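Local coordinates for protein digeranylgeranylglycerophospholipid reductase (Sulfolobus acidocaldarius, PDB 4OPC) that reduces the double bonds of geranylgeranyl chains in archaeal membrane lipid precursors, using FAD, to give saturated archaeols, at residues A[345-350]-A[415-420]; A[421-426]-A[439-444]. One frame throughout, in Å; residues are numbered along the deposited sequence. Where two conformers were deposited one is given.

Overall arrangement
Interactions 1 and 2 are successive layers of the helical C-terminal part of the reductase, and helix 410-425 serves both. Its earlier turns pack on helix 332-357 in interaction 1, which is mostly buried and whose Met-417 side chain lies about 10 Å from the bound phospholipid; its last turns meet helix 434-452 in interaction 2, which is partly exposed. Both pairs run antiparallel and rely on apolar contact, but small residues let the first pair come close, whereas leucine, tyrosine and valine side chains span the wider second gap and a glutamate closes its outer edge. The layers join where Ala-346 touches Tyr-424 and where Ile-420 touches Val-441.

Interaction 1 of 2, residues A[345-350]-A[415-420]; sequences QASLDI and ESMKKI
With chi1 at -157°, the CG1 branch of Ile-420 points opposite the backbone N, and the CG2 methyl falls between N and the carbonyl carbon, turned onto the helical turn from Ala-346 to Ile-350. There CG2 of Ile-420 presses on main chain, 3.6 Å from CA of Ser-347, while CD1 of Ile-420 reaches the CB methyl of Ala-346 at 4.1 Å. Met-417 takes another course: its CG stands beside the backbone N, and a bend at chi3 (63°) brings CE within 3.3 Å of OG of Ser-347 in one of that serine's two conformers. CE is a methyl, so this is only a van der Waals touch; the polar partner of the hydroxyl is the carbonyl oxygen of Gly-384. Ile-350, also modelled in two conformers, slides past Met-417 in the opposite direction, with CG2 of Ile-350 3.7 Å from CG of Met-417, and its CG1 approaches CG2 of Ile-420. Cutting Ile-420 back to an alanine would probably open a gap over the Ser-347 backbone and leave Ala-346 CB and Ile-350 CG1 without their isoleucine partner. The example illustrates how small residues permit close helix packing: with Ala-346 and Ser-347 at the interface, the nearly antiparallel axes (154°) approach to 8.2 Å. Helix 332-357 also carries the lipid-binding Tyr-341, and helix 434-452 closes one edge of the pair, laying Leu-445 and Phe-448 on Ile-350 and Phe-448 on Ser-416.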
loop_
_atom_site.group_PDB
_atom_site.type_symbol
_atom_site.label_atom_id
_atom_site.label_comp_id
_atom_site.label_asym_id
_atom_site.label_seq_id
_atom_site.Cartn_x
_atom_site.Cartn_y
_atom_site.Cartn_z
ATOM N N GLN A 345 -9.333 3.365 3.802
ATOM C CA GLN A 345 -8.039 4.015 3.853
ATOM C C GLN A 345 -8.135 5.419 4.383
ATOM O O GLN A 345 -7.289 5.848 5.160
ATOM C CB GLN A 345 -7.452 4.136 2.452
ATOM C CG GLN A 345 -6.488 3.092 2.061
ATOM C CD GLN A 345 -5.941 3.378 0.680
ATOM O OE1 GLN A 345 -6.524 2.977 -0.306
ATOM N NE2 GLN A 345 -4.845 4.118 0.609
ATOM N N ALA A 346 -9.138 6.161 3.930
ATOM C CA ALA A 346 -9.293 7.551 4.347
ATOM C C ALA A 346 -9.509 7.644 5.854
ATOM O O ALA A 346 -8.909 8.477 6.534
ATOM C CB ALA A 346 -10.452 8.203 3.609
ATOM N N SER A 347 -10.384 6.795 6.380
ATOM C CA SER A 347 -10.613 6.711 7.815
ATOM C C SER A 347 -9.314 6.398 8.557
ATOM O O SER A 347 -9.006 6.993 9.601
ATOM C CB SER A 347 -11.641 5.614 8.094
ATOM O OG SER A 347 -11.899 5.486 9.480
ATOM N N LEU A 348 -8.550 5.458 8.019
ATOM C CA LEU A 348 -7.305 5.043 8.656
ATOM C C LEU A 348 -6.205 6.094 8.537
ATOM O O LEU A 348 -5.283 6.108 9.349
ATOM C CB LEU A 348 -6.859 3.690 8.115
ATOM C CG LEU A 348 -7.796 2.557 8.529
ATOM C CD1 LEU A 348 -7.336 1.269 7.871
ATOM C CD2 LEU A 348 -7.871 2.403 10.057
ATOM N N ASP A 349 -6.308 6.985 7.552
ATOM C CA ASP A 349 -5.370 8.103 7.407
ATOM C C ASP A 349 -5.500 9.003 8.652
ATOM O O ASP A 349 -4.505 9.439 9.233
ATOM C CB ASP A 349 -5.680 8.826 6.077
ATOM C CG ASP A 349 -4.626 9.842 5.645
ATOM O OD1 ASP A 349 -3.727 10.211 6.435
ATOM O OD2 ASP A 349 -4.738 10.306 4.492
ATOM N N ILE A 350 -6.731 9.245 9.096
ATOM C CA ILE A 350 -6.995 9.979 10.337
ATOM C C ILE A 350 -6.438 9.221 11.542
ATOM O O ILE A 350 -5.721 9.777 12.386
ATOM C CB ILE A 350 -8.517 10.186 10.546
ATOM C CG1 ILE A 350 -9.081 11.152 9.502
ATOM C CG2 ILE A 350 -8.807 10.703 11.939
ATOM C CD1 ILE A 350 -8.616 12.587 9.662
ATOM N N GLU A 415 -14.837 10.398 15.804
ATOM C CA GLU A 415 -15.774 11.283 15.122
ATOM C C GLU A 415 -15.212 11.720 13.775
ATOM O O GLU A 415 -15.929 11.724 12.774
ATOM C CB GLU A 415 -16.099 12.502 15.993
ATOM C CG GLU A 415 -16.956 12.176 17.211
ATOM C CD GLU A 415 -16.974 13.292 18.244
ATOM O OE1 GLU A 415 -16.250 14.296 18.065
ATOM O OE2 GLU A 415 -17.712 13.158 19.241
ATOM N N SER A 416 -13.936 12.093 13.749
ATOM C CA SER A 416 -13.304 12.514 12.501
ATOM C C SER A 416 -13.213 11.355 11.510
ATOM O O SER A 416 -13.402 11.547 10.303
ATOM C CB SER A 416 -11.911 13.102 12.758
ATOM O OG SER A 416 -12.019 14.351 13.422
ATOM N N MET A 417 -12.911 10.155 12.008
ATOM C CA MET A 417 -12.907 8.961 11.162
ATOM C C MET A 417 -14.253 8.715 10.495
ATOM O O MET A 417 -14.318 8.477 9.288
ATOM C CB MET A 417 -12.478 7.724 11.953
ATOM C CG MET A 417 -11.020 7.768 12.421
ATOM S SD MET A 417 -10.584 6.449 13.570
ATOM C CE MET A 417 -10.821 4.995 12.555
ATOM N N LYS A 418 -15.319 8.770 11.279
ATOM C CA LYS A 418 -16.660 8.587 10.751
ATOM C C LYS A 418 -16.972 9.650 9.704
ATOM O O LYS A 418 -17.521 9.347 8.646
ATOM C CB LYS A 418 -17.678 8.635 11.897
ATOM C CG LYS A 418 -19.132 8.504 11.469
ATOM C CD LYS A 418 -20.040 8.379 12.690
ATOM C CE LYS A 418 -21.511 8.441 12.304
ATOM N NZ LYS A 418 -21.839 7.475 11.218
ATOM N N LYS A 419 -16.587 10.891 9.990
ATOM C CA LYS A 419 -16.837 12.005 9.084
ATOM C C LYS A 419 -16.137 11.829 7.736
ATOM O O LYS A 419 -16.742 12.022 6.679
ATOM C CB LYS A 419 -16.399 13.327 9.717
ATOM C CG LYS A 419 -16.590 14.515 8.795
ATOM C CD LYS A 419 -16.674 15.825 9.551
ATOM C CE LYS A 419 -17.103 16.955 8.619
ATOM N NZ LYS A 419 -17.216 18.260 9.324
ATOM N N ILE A 420 -14.859 11.478 7.763
ATOM C CA ILE A 420 -14.148 11.289 6.511
ATOM C C ILE A 420 -14.671 10.050 5.770
ATOM O O ILE A 420 -14.793 10.070 4.548
ATOM C CB ILE A 420 -12.611 11.303 6.704
ATOM C CG1 ILE A 420 -11.905 11.677 5.399
ATOM C CG2 ILE A 420 -12.110 9.978 7.255
ATOM C CD1 ILE A 420 -10.404 11.859 5.554
#

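Interaction 2 of 2, residues A[421-426]-A[439-444]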
loop_
_atom_site.group_PDB
_atom_site.type_symbol
_atom_site.label_atom_id
_atom_site.label_comp_id
_atom_site.label_asym_id
_atom_site.label_seq_id
_atom_site.Cartn_x
_atom_site.Cartn_y
_atom_site.Cartn_z
ATOM N N LYS A 421 -15.043 9.004 6.505
ATOM C CA LYS A 421 -15.559 7.799 5.860
ATOM C C LYS A 421 -16.830 8.131 5.088
ATOM O O LYS A 421 -16.998 7.704 3.941
ATOM C CB LYS A 421 -15.831 6.686 6.871
ATOM C CG LYS A 421 -16.107 5.331 6.226
ATOM C CD LYS A 421 -15.015 4.326 6.548
ATOM C CE LYS A 421 -15.384 2.934 6.078
ATOM N NZ LYS A 421 -16.580 2.410 6.785
ATOM N N GLU A 422 -17.697 8.923 5.711
ATOM C CA GLU A 422 -18.934 9.375 5.081
ATOM C C GLU A 422 -18.682 10.216 3.827
ATOM O O GLU A 422 -19.398 10.077 2.840
ATOM C CB GLU A 422 -19.803 10.139 6.082
ATOM C CG GLU A 422 -20.369 9.259 7.181
ATOM C CD GLU A 422 -21.141 10.044 8.226
ATOM O OE1 GLU A 422 -21.155 11.291 8.146
ATOM O OE2 GLU A 422 -21.732 9.411 9.127
ATOM N N LEU A 423 -17.680 11.090 3.869
ATOM C CA LEU A 423 -17.316 11.858 2.686
ATOM C C LEU A 423 -16.915 10.917 1.559
ATOM O O LEU A 423 -17.279 11.136 0.403
ATOM C CB LEU A 423 -16.165 12.828 2.969
ATOM C CG LEU A 423 -16.544 14.208 3.504
ATOM C CD1 LEU A 423 -15.297 14.981 3.870
ATOM C CD2 LEU A 423 -17.353 14.966 2.462
ATOM N N TYR A 424 -16.148 9.881 1.890
ATOM C CA TYR A 424 -15.730 8.917 0.876
ATOM C C TYR A 424 -16.863 8.033 0.376
ATOM O O TYR A 424 -16.877 7.667 -0.801
ATOM C CB TYR A 424 -14.523 8.097 1.354
ATOM C CG TYR A 424 -13.240 8.839 1.127
ATOM C CD1 TYR A 424 -12.920 9.964 1.886
ATOM C CD2 TYR A 424 -12.367 8.456 0.115
ATOM C CE1 TYR A 424 -11.757 10.657 1.669
ATOM C CE2 TYR A 424 -11.193 9.147 -0.113
ATOM C CZ TYR A 424 -10.890 10.249 0.668
ATOM O OH TYR A 424 -9.726 10.942 0.436
ATOM N N LEU A 425 -17.815 7.708 1.245
ATOM C CA LEU A 425 -19.009 6.979 0.815
ATOM C C LEU A 425 -19.872 7.837 -0.114
ATOM O O LEU A 425 -20.719 7.324 -0.850
ATOM C CB LEU A 425 -19.813 6.478 2.018
ATOM C CG LEU A 425 -19.051 5.477 2.896
ATOM C CD1 LEU A 425 -19.911 4.970 4.043
ATOM C CD2 LEU A 425 -18.520 4.316 2.064
ATOM N N ASN A 426 -19.634 9.144 -0.095
ATOM C CA ASN A 426 -20.275 10.064 -1.030
ATOM C C ASN A 426 -19.277 10.611 -2.049
ATOM O O ASN A 426 -19.332 11.783 -2.427
ATOM C CB ASN A 426 -20.951 11.210 -0.278
ATOM C CG ASN A 426 -22.127 10.742 0.552
ATOM O OD1 ASN A 426 -23.174 10.380 0.015
ATOM N ND2 ASN A 426 -21.962 10.747 1.870
ATOM N N ARG A 439 -11.863 19.653 -1.528
ATOM C CA ARG A 439 -11.698 20.731 -0.564
ATOM C C ARG A 439 -12.360 20.378 0.771
ATOM O O ARG A 439 -11.834 20.701 1.833
ATOM C CB ARG A 439 -12.208 22.061 -1.130
ATOM C CG ARG A 439 -11.363 22.570 -2.298
ATOM C CD ARG A 439 -11.764 23.968 -2.753
ATOM N NE ARG A 439 -13.032 23.983 -3.479
ATOM C CZ ARG A 439 -13.145 23.805 -4.792
ATOM N NH1 ARG A 439 -12.068 23.585 -5.531
ATOM N NH2 ARG A 439 -14.341 23.841 -5.367
ATOM N N GLU A 440 -13.493 19.687 0.716
ATOM C CA GLU A 440 -14.128 19.207 1.942
ATOM C C GLU A 440 -13.222 18.237 2.697
ATOM O O GLU A 440 -13.097 18.318 3.922
ATOM C CB GLU A 440 -15.453 18.507 1.641
ATOM C CG GLU A 440 -16.584 19.407 1.214
ATOM C CD GLU A 440 -17.890 18.644 1.119
ATOM O OE1 GLU A 440 -18.217 18.156 0.017
ATOM O OE2 GLU A 440 -18.578 18.517 2.154
ATOM N N VAL A 441 -12.596 17.317 1.972
ATOM C CA VAL A 441 -11.723 16.335 2.604
ATOM C C VAL A 441 -10.503 17.022 3.207
ATOM O O VAL A 441 -10.135 16.762 4.359
ATOM C CB VAL A 441 -11.270 15.247 1.604
ATOM C CG1 VAL A 441 -10.272 14.307 2.272
ATOM C CG2 VAL A 441 -12.477 14.473 1.085
ATOM N N ASP A 442 -9.893 17.916 2.432
ATOM C CA ASP A 442 -8.746 18.688 2.904
ATOM C C ASP A 442 -9.088 19.454 4.174
ATOM O O ASP A 442 -8.285 19.500 5.106
ATOM C CB ASP A 442 -8.244 19.651 1.824
ATOM C CG ASP A 442 -7.470 18.942 0.718
ATOM O OD1 ASP A 442 -6.936 17.842 0.967
ATOM O OD2 ASP A 442 -7.377 19.502 -0.393
ATOM N N ASN A 443 -10.278 20.048 4.219
ATOM C CA ASN A 443 -10.692 20.773 5.419
ATOM C C ASN A 443 -10.803 19.872 6.651
ATOM O O ASN A 443 -10.379 20.252 7.746
ATOM C CB ASN A 443 -11.994 21.551 5.186
ATOM C CG ASN A 443 -11.809 22.728 4.251
ATOM O OD1 ASN A 443 -10.684 23.160 3.994
ATOM N ND2 ASN A 443 -12.916 23.260 3.740
ATOM N N VAL A 444 -11.358 18.678 6.474
ATOM C CA VAL A 444 -11.452 17.725 7.574
ATOM C C VAL A 444 -10.057 17.394 8.100
ATOM O O VAL A 444 -9.819 17.372 9.307
ATOM C CB VAL A 444 -12.176 16.429 7.142
ATOM C CG1 VAL A 444 -12.025 15.340 8.200
ATOM C CG2 VAL A 444 -13.639 16.708 6.850
#
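The Tyr-424 ring meets Val-441 obliquely, the two side chains crossing at about a right angle. Both valine methyls reach its outer end: CG2 of Val-441 lies 3.9 Å from CE1 of Tyr-424, and CG1 of Val-441 is just as far from the tyrosine OH. Trp-437 makes a T-shaped (edge-to-face) pair with the same ring, and Ala-346 of helix 332-357 packs against it at CE1. The second flat group, the Glu-440 carboxylate, lies against Leu-423: CD2 of Leu-423 is 3.8 Å from OE2 and 4.0 Å from CD of Glu-440. A third, the amide of Asn-426, turns back within its own segment, where its ND2 donates to O of Glu-422 at 2.8 Å. That bond is bent (133°), and the donor stands above the carbonyl plane.

Leu-423 carries most of the contact. Its CG lies anti to the carbonyl carbon, and the side chain extends toward helix 434-452 so that CD1 of Leu-423 touches CG2 of Val-444 at 3.8 Å and also CG2 of Val-441, two residues one turn apart. Such long reach suits the spacing, for the antiparallel axes (170°) come no closer than 10.6 Å. The two helices follow one another in the chain and form an antiparallel hairpin, tied also by a hydrogen bond from Trp-437 NE1 to O of Leu-423.

Across these segments, then, cohesion is apolar, and it depends on shape more than on directed bonds. Glu-440, at the solvent-exposed border, covers the leucine without pairing with a charge across the contact, and its carboxylate is likely to stay ionised in contact with solvent.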